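Local coordinates for protein endonuclease V isoform X2 (Ciona intestinalis, PDB 6OZI) that probably cleaves nucleic acid strands near inosine in a metal-dependent reaction, as an endonuclease V with an RNase H-like fold, at residues 1-6 against 10-15; 110-115 against 214-219; 158-163 against 175-180. The protein carries 1 engineered substitution. All coordinates share one frame; numbering follows the deposited sequence.

Interaction 1. Residues 1-6 against 10-15; sequences DNKITD and AEWNSK. With nucleotides of chain D.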
loop_
_atom_site.group_PDB
_atom_site.type_symbol
_atom_site.label_atom_id
_atom_site.label_comp_id
_atom_site.label_asym_id
_atom_site.label_seq_id
_atom_site.Cartn_x
_atom_site.Cartn_y
_atom_site.Cartn_z
ATOM N N ASP A 1 15.730 -14.672 17.437
ATOM C CA ASP A 1 16.199 -14.686 16.053
ATOM C C ASP A 1 17.679 -15.067 15.958
ATOM O O ASP A 1 18.290 -14.961 14.891
ATOM C CB ASP A 1 15.963 -13.321 15.391
ATOM C CG ASP A 1 16.588 -12.161 16.169
ATOM O OD1 ASP A 1 16.229 -10.998 15.875
ATOM O OD2 ASP A 1 17.428 -12.399 17.065
ATOM N N ASN A 2 18.242 -15.520 17.078
ATOM C CA ASN A 2 19.677 -15.787 17.201
ATOM C C ASN A 2 20.140 -17.029 16.439
ATOM O O ASN A 2 21.041 -17.738 16.900
ATOM C CB ASN A 2 20.035 -15.906 18.680
ATOM C CG ASN A 2 19.101 -16.833 19.434
ATOM O OD1 ASN A 2 18.262 -16.385 20.216
ATOM N ND2 ASN A 2 19.236 -18.136 19.193
ATOM N N LYS A 3 19.549 -17.318 15.277
ATOM C CA LYS A 3 19.942 -18.494 14.507
ATOM C C LYS A 3 21.151 -18.226 13.614
ATOM O O LYS A 3 21.969 -19.131 13.403
ATOM C CB LYS A 3 18.760 -18.993 13.666
ATOM C CG LYS A 3 19.149 -19.674 12.354
ATOM C CD LYS A 3 19.552 -21.132 12.529
ATOM C CE LYS A 3 18.362 -22.062 12.332
ATOM N NZ LYS A 3 18.794 -23.466 12.067
ATOM N N ILE A 4 21.292 -17.007 13.095
ATOM C CA ILE A 4 22.378 -16.691 12.170
ATOM C C ILE A 4 23.654 -16.472 12.979
ATOM O O ILE A 4 23.782 -15.485 13.704
ATOM C CB ILE A 4 22.050 -15.463 11.312
ATOM C CG1 ILE A 4 20.794 -15.697 10.473
ATOM C CG2 ILE A 4 23.213 -15.127 10.398
ATOM C CD1 ILE A 4 20.395 -14.499 9.642
ATOM N N THR A 5 24.571 -17.427 12.902
ATOM C CA THR A 5 25.893 -17.356 13.506
ATOM C C THR A 5 26.928 -17.595 12.417
ATOM O O THR A 5 26.592 -17.962 11.288
ATOM C CB THR A 5 26.060 -18.387 14.625
ATOM O OG1 THR A 5 25.884 -19.699 14.077
ATOM C CG2 THR A 5 25.037 -18.158 15.722
ATOM N N ASP A 6 28.201 -17.385 12.758
ATOM C CA ASP A 6 29.267 -17.728 11.821
ATOM C C ASP A 6 29.220 -19.216 11.476
ATOM O O ASP A 6 29.375 -19.604 10.309
ATOM C CB ASP A 6 30.624 -17.347 12.413
ATOM C CG ASP A 6 30.760 -17.758 13.870
ATOM O OD1 ASP A 6 29.926 -18.558 14.350
ATOM O OD2 ASP A 6 31.700 -17.280 14.541
ATOM N N ALA A 10 28.499 -21.106 7.893
ATOM C CA ALA A 10 29.380 -22.137 7.352
ATOM C C ALA A 10 28.591 -23.382 6.956
ATOM O O ALA A 10 28.773 -23.927 5.858
ATOM C CB ALA A 10 30.466 -22.480 8.372
ATOM N N GLU A 11 27.696 -23.838 7.841
ATOM C CA GLU A 11 26.859 -25.001 7.552
ATOM C C GLU A 11 25.989 -24.772 6.320
ATOM O O GLU A 11 25.864 -25.656 5.458
ATOM C CB GLU A 11 25.987 -25.314 8.766
ATOM C CG GLU A 11 25.144 -26.560 8.632
ATOM C CD GLU A 11 24.230 -26.769 9.829
ATOM O OE1 GLU A 11 24.721 -26.752 10.983
ATOM O OE2 GLU A 11 23.008 -26.924 9.613
ATOM N N TRP A 12 25.375 -23.590 6.223
ATOM C CA TRP A 12 24.535 -23.263 5.075
ATOM C C TRP A 12 25.342 -23.280 3.782
ATOM O O TRP A 12 24.898 -23.829 2.762
ATOM C CB TRP A 12 23.886 -21.895 5.293
ATOM C CG TRP A 12 22.723 -21.909 6.242
ATOM C CD1 TRP A 12 22.014 -22.999 6.649
ATOM C CD2 TRP A 12 22.151 -20.783 6.916
ATOM N NE1 TRP A 12 21.015 -22.620 7.510
ATOM C CE2 TRP A 12 21.079 -21.264 7.696
ATOM C CE3 TRP A 12 22.429 -19.411 6.920
ATOM C CZ2 TRP A 12 20.288 -20.426 8.480
ATOM C CZ3 TRP A 12 21.645 -18.582 7.698
ATOM C CH2 TRP A 12 20.589 -19.092 8.472
ATOM N N ASN A 13 26.533 -22.677 3.806
ATOM C CA ASN A 13 27.418 -22.717 2.645
ATOM C C ASN A 13 27.729 -24.152 2.244
ATOM O O ASN A 13 27.731 -24.487 1.052
ATOM C CB ASN A 13 28.707 -21.953 2.944
ATOM C CG ASN A 13 28.484 -20.448 3.042
ATOM O OD1 ASN A 13 27.426 -19.933 2.662
ATOM N ND2 ASN A 13 29.482 -19.737 3.554
ATOM N N SER A 14 27.984 -25.019 3.228
ATOM C CA SER A 14 28.312 -26.405 2.918
ATOM C C SER A 14 27.138 -27.121 2.254
ATOM O O SER A 14 27.299 -27.776 1.213
ATOM C CB SER A 14 28.751 -27.129 4.188
ATOM O OG SER A 14 28.800 -28.522 3.965
ATOM N N LYS A 15 25.941 -27.010 2.846
ATOM C CA LYS A 15 24.762 -27.633 2.246
ATOM C C LYS A 15 24.544 -27.137 0.823
ATOM O O LYS A 15 24.223 -27.920 -0.082
ATOM C CB LYS A 15 23.519 -27.348 3.087
ATOM C CG LYS A 15 23.467 -28.029 4.445
ATOM C CD LYS A 15 22.722 -27.125 5.436
ATOM C CE LYS A 15 22.017 -27.890 6.548
ATOM N NZ LYS A 15 21.307 -26.943 7.460
ATOM P P DA D 20 24.729 -6.953 14.033
ATOM O OP1 DA D 20 23.753 -6.234 14.881
ATOM O OP2 DA D 20 26.172 -6.895 14.365
ATOM O "O5'" DA D 20 24.329 -8.502 13.942
ATOM C "C5'" DA D 20 24.415 -9.345 15.081
ATOM C "C4'" DA D 20 23.912 -10.735 14.741
ATOM O "O4'" DA D 20 22.721 -10.615 13.925
ATOM C "C3'" DA D 20 24.871 -11.576 13.908
ATOM O "O3'" DA D 20 25.773 -12.300 14.758
ATOM C "C2'" DA D 20 23.925 -12.530 13.183
ATOM C "C1'" DA D 20 22.649 -11.699 13.015
ATOM N N9 DA D 20 22.472 -11.182 11.659
ATOM C C8 DA D 20 23.432 -11.060 10.691
ATOM N N7 DA D 20 22.983 -10.581 9.553
ATOM C C5 DA D 20 21.630 -10.382 9.788
ATOM C C6 DA D 20 20.585 -9.884 8.979
ATOM N N6 DA D 20 20.756 -9.488 7.712
ATOM N N1 DA D 20 19.352 -9.810 9.528
ATOM C C2 DA D 20 19.183 -10.208 10.798
ATOM N N3 DA D 20 20.084 -10.691 11.652
ATOM C C4 DA D 20 21.299 -10.749 11.083
ATOM P P DC D 21 27.364 -12.150 14.586
ATOM O OP1 DC D 21 27.992 -13.220 15.391
ATOM O OP2 DC D 21 27.717 -10.730 14.819
ATOM O "O5'" DC D 21 27.640 -12.424 13.034
ATOM C "C5'" DC D 21 27.386 -13.703 12.459
ATOM C "C4'" DC D 21 27.259 -13.581 10.948
ATOM O "O4'" DC D 21 26.374 -12.483 10.641
ATOM C "C3'" DC D 21 28.552 -13.249 10.221
ATOM O "O3'" DC D 21 29.222 -14.436 9.875
ATOM C "C2'" DC D 21 28.068 -12.525 8.971
ATOM C "C1'" DC D 21 26.789 -11.845 9.446
ATOM N N1 DC D 21 26.948 -10.389 9.704
ATOM C C2 DC D 21 26.883 -9.497 8.632
ATOM O O2 DC D 21 26.702 -9.944 7.493
ATOM N N3 DC D 21 27.025 -8.172 8.870
ATOM C C4 DC D 21 27.218 -7.733 10.116
ATOM N N4 DC D 21 27.344 -6.418 10.296
ATOM C C5 DC D 21 27.286 -8.626 11.228
ATOM C C6 DC D 21 27.147 -9.935 10.978
HETATM O O HOH W 1 18.744 -24.019 8.690
#

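Interaction 2. Residues 110-115 against 214-219; sequences PQVFLL and AKIVKG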
loop_
_atom_site.group_PDB
_atom_site.type_symbol
_atom_site.label_atom_id
_atom_site.label_comp_id
_atom_site.label_asym_id
_atom_site.label_seq_id
_atom_site.Cartn_x
_atom_site.Cartn_y
_atom_site.Cartn_z
ATOM N N PRO A 110 0.689 -28.394 -9.722
ATOM C CA PRO A 110 1.134 -27.735 -10.950
ATOM C C PRO A 110 2.401 -28.375 -11.488
ATOM O O PRO A 110 3.171 -29.004 -10.762
ATOM C CB PRO A 110 1.392 -26.293 -10.500
ATOM C CG PRO A 110 1.764 -26.426 -9.066
ATOM C CD PRO A 110 0.979 -27.591 -8.521
ATOM N N GLN A 111 2.608 -28.199 -12.795
ATOM C CA GLN A 111 3.824 -28.704 -13.416
ATOM C C GLN A 111 5.037 -27.858 -13.068
ATOM O O GLN A 111 6.164 -28.322 -13.258
ATOM C CB GLN A 111 3.676 -28.764 -14.940
ATOM C CG GLN A 111 2.711 -29.822 -15.461
ATOM C CD GLN A 111 1.257 -29.440 -15.244
ATOM O OE1 GLN A 111 0.898 -28.260 -15.248
ATOM N NE2 GLN A 111 0.412 -30.442 -15.049
ATOM N N VAL A 112 4.835 -26.644 -12.558
ATOM C CA VAL A 112 5.935 -25.734 -12.245
ATOM C C VAL A 112 5.453 -24.716 -11.216
ATOM O O VAL A 112 4.295 -24.291 -11.240
ATOM C CB VAL A 112 6.461 -25.042 -13.526
ATOM C CG1 VAL A 112 5.350 -24.253 -14.208
ATOM C CG2 VAL A 112 7.629 -24.129 -13.197
ATOM N N PHE A 113 6.351 -24.340 -10.300
ATOM C CA PHE A 113 6.134 -23.256 -9.352
ATOM C C PHE A 113 6.969 -22.029 -9.708
ATOM O O PHE A 113 8.152 -22.144 -10.048
ATOM C CB PHE A 113 6.496 -23.687 -7.930
ATOM C CG PHE A 113 5.457 -24.530 -7.263
ATOM C CD1 PHE A 113 5.437 -25.897 -7.448
ATOM C CD2 PHE A 113 4.517 -23.958 -6.420
ATOM C CE1 PHE A 113 4.492 -26.689 -6.819
ATOM C CE2 PHE A 113 3.559 -24.747 -5.785
ATOM C CZ PHE A 113 3.550 -26.115 -5.989
ATOM N N LEU A 114 6.365 -20.853 -9.582
ATOM C CA LEU A 114 7.112 -19.601 -9.543
ATOM C C LEU A 114 7.415 -19.257 -8.090
ATOM O O LEU A 114 6.507 -19.222 -7.253
ATOM C CB LEU A 114 6.334 -18.451 -10.187
ATOM C CG LEU A 114 5.791 -18.681 -11.598
ATOM C CD1 LEU A 114 5.144 -17.406 -12.137
ATOM C CD2 LEU A 114 6.888 -19.173 -12.535
ATOM N N LEU A 115 8.688 -19.037 -7.788
ATOM C CA LEU A 115 9.131 -18.722 -6.441
ATOM C C LEU A 115 9.810 -17.357 -6.430
ATOM O O LEU A 115 10.521 -17.000 -7.376
ATOM C CB LEU A 115 10.081 -19.804 -5.920
ATOM C CG LEU A 115 9.429 -21.181 -5.769
ATOM C CD1 LEU A 115 10.451 -22.230 -5.366
ATOM C CD2 LEU A 115 8.280 -21.117 -4.757
ATOM N N ALA A 214 11.550 -18.311 -18.894
ATOM C CA ALA A 214 11.112 -16.994 -19.348
ATOM C C ALA A 214 9.787 -17.071 -20.098
ATOM O O ALA A 214 8.919 -16.212 -19.913
ATOM C CB ALA A 214 12.188 -16.347 -20.223
ATOM N N LYS A 215 9.604 -18.098 -20.939
ATOM C CA LYS A 215 8.320 -18.236 -21.631
ATOM C C LYS A 215 7.171 -18.406 -20.643
ATOM O O LYS A 215 6.079 -17.853 -20.840
ATOM C CB LYS A 215 8.339 -19.418 -22.605
ATOM C CG LYS A 215 8.618 -19.066 -24.058
ATOM C CD LYS A 215 9.318 -20.217 -24.777
ATOM C CE LYS A 215 9.278 -20.041 -26.285
ATOM N NZ LYS A 215 9.309 -18.603 -26.660
ATOM N N ILE A 216 7.390 -19.184 -19.583
ATOM C CA ILE A 216 6.334 -19.409 -18.601
ATOM C C ILE A 216 6.047 -18.132 -17.820
ATOM O O ILE A 216 4.889 -17.811 -17.526
ATOM C CB ILE A 216 6.720 -20.577 -17.676
ATOM C CG1 ILE A 216 6.826 -21.869 -18.501
ATOM C CG2 ILE A 216 5.726 -20.721 -16.532
ATOM C CD1 ILE A 216 7.288 -23.076 -17.722
ATOM N N VAL A 217 7.088 -17.380 -17.472
ATOM C CA VAL A 217 6.864 -16.114 -16.778
ATOM C C VAL A 217 6.090 -15.141 -17.672
ATOM O O VAL A 217 5.181 -14.439 -17.209
ATOM C CB VAL A 217 8.211 -15.537 -16.295
ATOM C CG1 VAL A 217 8.055 -14.120 -15.778
ATOM C CG2 VAL A 217 8.801 -16.438 -15.194
ATOM N N LYS A 218 6.407 -15.115 -18.973
ATOM C CA LYS A 218 5.649 -14.281 -19.907
ATOM C C LYS A 218 4.187 -14.699 -19.957
ATOM O O LYS A 218 3.284 -13.851 -19.919
ATOM C CB LYS A 218 6.261 -14.350 -21.307
ATOM C CG LYS A 218 5.569 -13.466 -22.348
ATOM C CD LYS A 218 6.512 -13.177 -23.520
ATOM C CE LYS A 218 5.958 -12.137 -24.495
ATOM N NZ LYS A 218 7.034 -11.649 -25.435
ATOM N N GLY A 219 3.936 -16.010 -20.056
ATOM C CA GLY A 219 2.569 -16.504 -20.058
ATOM C C GLY A 219 1.811 -16.208 -18.775
ATOM O O GLY A 219 0.579 -16.144 -18.781
#

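Interaction 3. Residues 158-163 against 175-180; sequences TEVISQ and LDIIST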
loop_
_atom_site.group_PDB
_atom_site.type_symbol
_atom_site.label_atom_id
_atom_site.label_comp_id
_atom_site.label_asym_id
_atom_site.label_seq_id
_atom_site.Cartn_x
_atom_site.Cartn_y
_atom_site.Cartn_z
ATOM N N THR A 158 24.280 -1.214 -11.043
ATOM C CA THR A 158 24.283 -0.053 -11.935
ATOM C C THR A 158 24.624 -0.448 -13.372
ATOM O O THR A 158 24.017 0.062 -14.327
ATOM C CB THR A 158 25.255 1.016 -11.424
ATOM O OG1 THR A 158 26.583 0.483 -11.363
ATOM C CG2 THR A 158 24.842 1.511 -10.044
ATOM N N GLU A 159 25.575 -1.370 -13.549
ATOM C CA GLU A 159 25.981 -1.766 -14.898
ATOM C C GLU A 159 24.881 -2.554 -15.605
ATOM O O GLU A 159 24.608 -2.323 -16.792
ATOM C CB GLU A 159 27.282 -2.566 -14.835
ATOM C CG GLU A 159 28.387 -1.814 -14.100
ATOM C CD GLU A 159 29.703 -2.565 -14.042
ATOM O OE1 GLU A 159 29.703 -3.811 -14.163
ATOM O OE2 GLU A 159 30.749 -1.899 -13.870
ATOM N N VAL A 160 24.225 -3.471 -14.889
ATOM C CA VAL A 160 23.144 -4.250 -15.487
ATOM C C VAL A 160 21.997 -3.335 -15.885
ATOM O O VAL A 160 21.423 -3.461 -16.974
ATOM C CB VAL A 160 22.665 -5.347 -14.518
ATOM C CG1 VAL A 160 21.373 -5.982 -15.026
ATOM C CG2 VAL A 160 23.747 -6.399 -14.316
ATOM N N ILE A 161 21.630 -2.413 -14.995
ATOM C CA ILE A 161 20.523 -1.510 -15.285
ATOM C C ILE A 161 20.849 -0.616 -16.478
ATOM O O ILE A 161 20.007 -0.409 -17.359
ATOM C CB ILE A 161 20.163 -0.686 -14.036
ATOM C CG1 ILE A 161 19.619 -1.609 -12.949
ATOM C CG2 ILE A 161 19.147 0.386 -14.375
ATOM C CD1 ILE A 161 18.531 -2.539 -13.454
ATOM N N SER A 162 22.070 -0.074 -16.534
ATOM C CA SER A 162 22.399 0.795 -17.663
ATOM C C SER A 162 22.423 0.007 -18.969
ATOM O O SER A 162 21.942 0.494 -20.001
ATOM C CB SER A 162 23.732 1.510 -17.430
ATOM O OG SER A 162 24.823 0.623 -17.559
ATOM N N GLN A 163 22.962 -1.218 -18.940
ATOM C CA GLN A 163 22.923 -2.074 -20.123
ATOM C C GLN A 163 21.487 -2.349 -20.553
ATOM O O GLN A 163 21.188 -2.402 -21.754
ATOM C CB GLN A 163 23.674 -3.383 -19.864
ATOM C CG GLN A 163 23.926 -4.190 -21.133
ATOM C CD GLN A 163 24.741 -5.460 -20.906
ATOM O OE1 GLN A 163 25.194 -5.737 -19.796
ATOM N NE2 GLN A 163 24.930 -6.236 -21.970
ATOM N N LEU A 175 17.301 -9.191 -21.519
ATOM C CA LEU A 175 18.741 -8.978 -21.435
ATOM C C LEU A 175 19.362 -10.104 -20.621
ATOM O O LEU A 175 18.975 -10.320 -19.470
ATOM C CB LEU A 175 19.054 -7.632 -20.782
ATOM C CG LEU A 175 20.538 -7.369 -20.543
ATOM C CD1 LEU A 175 21.214 -7.080 -21.874
ATOM C CD2 LEU A 175 20.775 -6.242 -19.551
ATOM N N ASP A 176 20.342 -10.795 -21.192
ATOM C CA ASP A 176 21.034 -11.831 -20.440
ATOM C C ASP A 176 21.911 -11.193 -19.376
ATOM O O ASP A 176 22.648 -10.242 -19.650
ATOM C CB ASP A 176 21.890 -12.709 -21.357
ATOM C CG ASP A 176 21.065 -13.541 -22.312
ATOM O OD1 ASP A 176 20.294 -14.398 -21.831
ATOM O OD2 ASP A 176 21.228 -13.384 -23.539
ATOM N N ILE A 177 21.833 -11.718 -18.158
ATOM C CA ILE A 177 22.716 -11.322 -17.068
ATOM C C ILE A 177 23.817 -12.368 -16.978
ATOM O O ILE A 177 23.534 -13.571 -16.923
ATOM C CB ILE A 177 21.939 -11.190 -15.747
ATOM C CG1 ILE A 177 21.003 -9.981 -15.821
ATOM C CG2 ILE A 177 22.884 -11.077 -14.567
ATOM C CD1 ILE A 177 19.963 -9.925 -14.712
ATOM N N ILE A 178 25.073 -11.924 -17.024
ATOM C CA ILE A 178 26.199 -12.816 -17.273
ATOM C C ILE A 178 27.228 -12.695 -16.162
ATOM O O ILE A 178 27.561 -11.591 -15.720
ATOM C CB ILE A 178 26.847 -12.496 -18.641
ATOM C CG1 ILE A 178 25.914 -12.901 -19.782
ATOM C CG2 ILE A 178 28.202 -13.168 -18.782
ATOM C CD1 ILE A 178 26.259 -12.251 -21.115
ATOM N N SER A 179 27.781 -13.837 -15.766
ATOM C CA SER A 179 28.953 -13.898 -14.902
ATOM C C SER A 179 30.210 -13.828 -15.752
ATOM O O SER A 179 30.443 -14.707 -16.586
ATOM C CB SER A 179 28.955 -15.191 -14.090
ATOM O OG SER A 179 30.268 -15.519 -13.656
ATOM N N THR A 180 31.027 -12.804 -15.528
ATOM C CA THR A 180 32.301 -12.698 -16.229
ATOM C C THR A 180 33.357 -13.621 -15.649
ATOM O O THR A 180 34.357 -13.896 -16.316
ATOM C CB THR A 180 32.820 -11.256 -16.202
ATOM O OG1 THR A 180 32.895 -10.801 -14.844
ATOM C CG2 THR A 180 31.910 -10.338 -16.994
HETATM O O HOH W 2 23.289 -7.743 -18.136
#

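Interaction 1. Residues 1-6 against 10-15
At the N-terminal cap of helix 6-19, beside the bound DNA, Trp12 reaches back from the second turn to pack on Ile4 and Lys3 of the segment that leads into the helix. Thr5 is the N-cap residue, its OG1 taking the backbone N of Gln8, while the backbone bond from Ala10 N to Asp6 O (3.0 Å) belongs to the first turn. Ile4 is wedged between protein and nucleotide. Its CG1 lies near the plane of the indole at the edge of the six-membered ring, 3.9 Å from Trp12 CH2, and the two side chains meet at about a right angle. With CG1 anti to the carbonyl carbon (chi1 -60°), Ile4 CG2 meets the sugar of DA20 of chain D, 3.9 Å from C2', and CD1, at the end of the CG1 branch, comes within 4.1 Å of adenine C4. A branched aliphatic residue suits this place because it can serve indole and nucleotide at once. Cutting this residue back to an alanine here would remove CG1, CG2 and CD1, and is likely to leave a gap between the Trp12 edge and the DA20 nucleotide. Lys3 lays its aliphatic part obliquely against the same ring, CG being 4.1 Å from Trp12 CZ2, so a long chain with an apolar stem and a polar end fits. Tyr85 and Phe88 also meet the indole, Phe88 as a stack. Farther along the helix, Lys15 NZ forms a salt bridge with Glu11 OE2 one turn back, using that oxygen's anti lone pair. The indole's polar edge is satisfied by water: in the ring plane, Trp12 NE1 donates to a water molecule 2.9 Å from it, which also receives a weak bond from Lys3 NZ.

Interaction 2. Residues 110-115 against 214-219
Val112 and Leu114 of strand 112-116, in the central sheet of the RNase H-like fold, meet Ile216 and Val217 of helix 210-219, which lies across one face of that sheet. The axes of the two short segments make an angle of 78° and come within 10.5 Å, a spacing that side chains of this size bridge without any polar link. The close part is wholly apolar. Val112 and Ile216 reach toward each other tip to tip, with Val112 CG1 4.2 Å from Ile216 CD1. Val112 can do this because its CG1 stands between the backbone N and the carbonyl carbon (chi1 59°), while Ile216 sends its longer branch forward. One methyl of Leu114 serves two helix residues: CD2 is 4.4 Å from Ile216 CG2 and 4.3 Å from Val217 CG2. Branched residues suit both partners, since they fill the space between strand and helix and add no polar group to a buried place. The opposite side of the helix is different in character: Lys215 and Lys218 are exposed there and make no contact with the strand segment. Phe113, by contrast buried, packs on the other face of the sheet, against Leu98 of helix 86-104, and Pro110 CG sits over one face of its ring, 3.5 Å above the plane and displaced toward the rim.

Interaction 3. Residues 158-163 against 175-180
Two crossings at about a right angle join Val160 to Ile177 and Gln163 to Leu175, and so lay helix 157-169 against strand 174-179, a layer of helix on sheet in the RNase H-like fold. In the first, Val160 CG1 rests 4.1 Å from Ile177 CG1, with the terminal CD1 of Ile177 nearly as near. Turning CG1 anti to the backbone N (chi1 169°) sends this methyl across to the strand; two beta-branched aliphatic residues suit this place, giving an apolar contact between helix and strand. In the second, the extended chain of Gln163 lies across the tip of Leu175. Leu175 CD1 sits 3.8 Å from Gln163 NE2 and also lies close to CG and CD, a contact of hydrocarbon with the stem and amide of the glutamine. The other methyl, Leu175 CD2, packs 3.8 Å from the backbone Val160 O, so the two methyls divide their contacts, CD1 on the glutamine amide and stem, CD2 on the Val160 carbonyl and the Gln163 stem. A glutamine suits this exposed position because its stem packs while its amide remains available to water: one water molecule donates both to Gln163 OE1 (3.2 Å) and to Asp176 O (3.0 Å), linking helix to strand. The axes of the two short segments run nearly antiparallel, at 159°, and 9.9 Å apart. Within this chain the strand is an outermost one, bonded through its backbone to strand 184-190; helix 157-169 adds Phe164 and Leu167 around Leu175, and Leu147 of a loop touches both Val160 and Ile177.

From the N terminus, interaction 1 comes first and closes the shortest loop, three residues, folding the segment that precedes helix 6-19 onto the helix's second turn, where the leading segment meets the nucleic acid. It ends before the others begin and lies about 30 Å, centre to centre, from each. Interaction 2 joins residues 110-115 to 214-219, closing a loop of 98 residues between a central strand and a late helix. Interaction 3, joining 158-163 to 175-180, is nested inside that loop and fastens a helix to an outermost strand of the same sheet. Interactions 2 and 3 therefore pack helices on its middle and its margin, their nearest atoms about 8 Å apart.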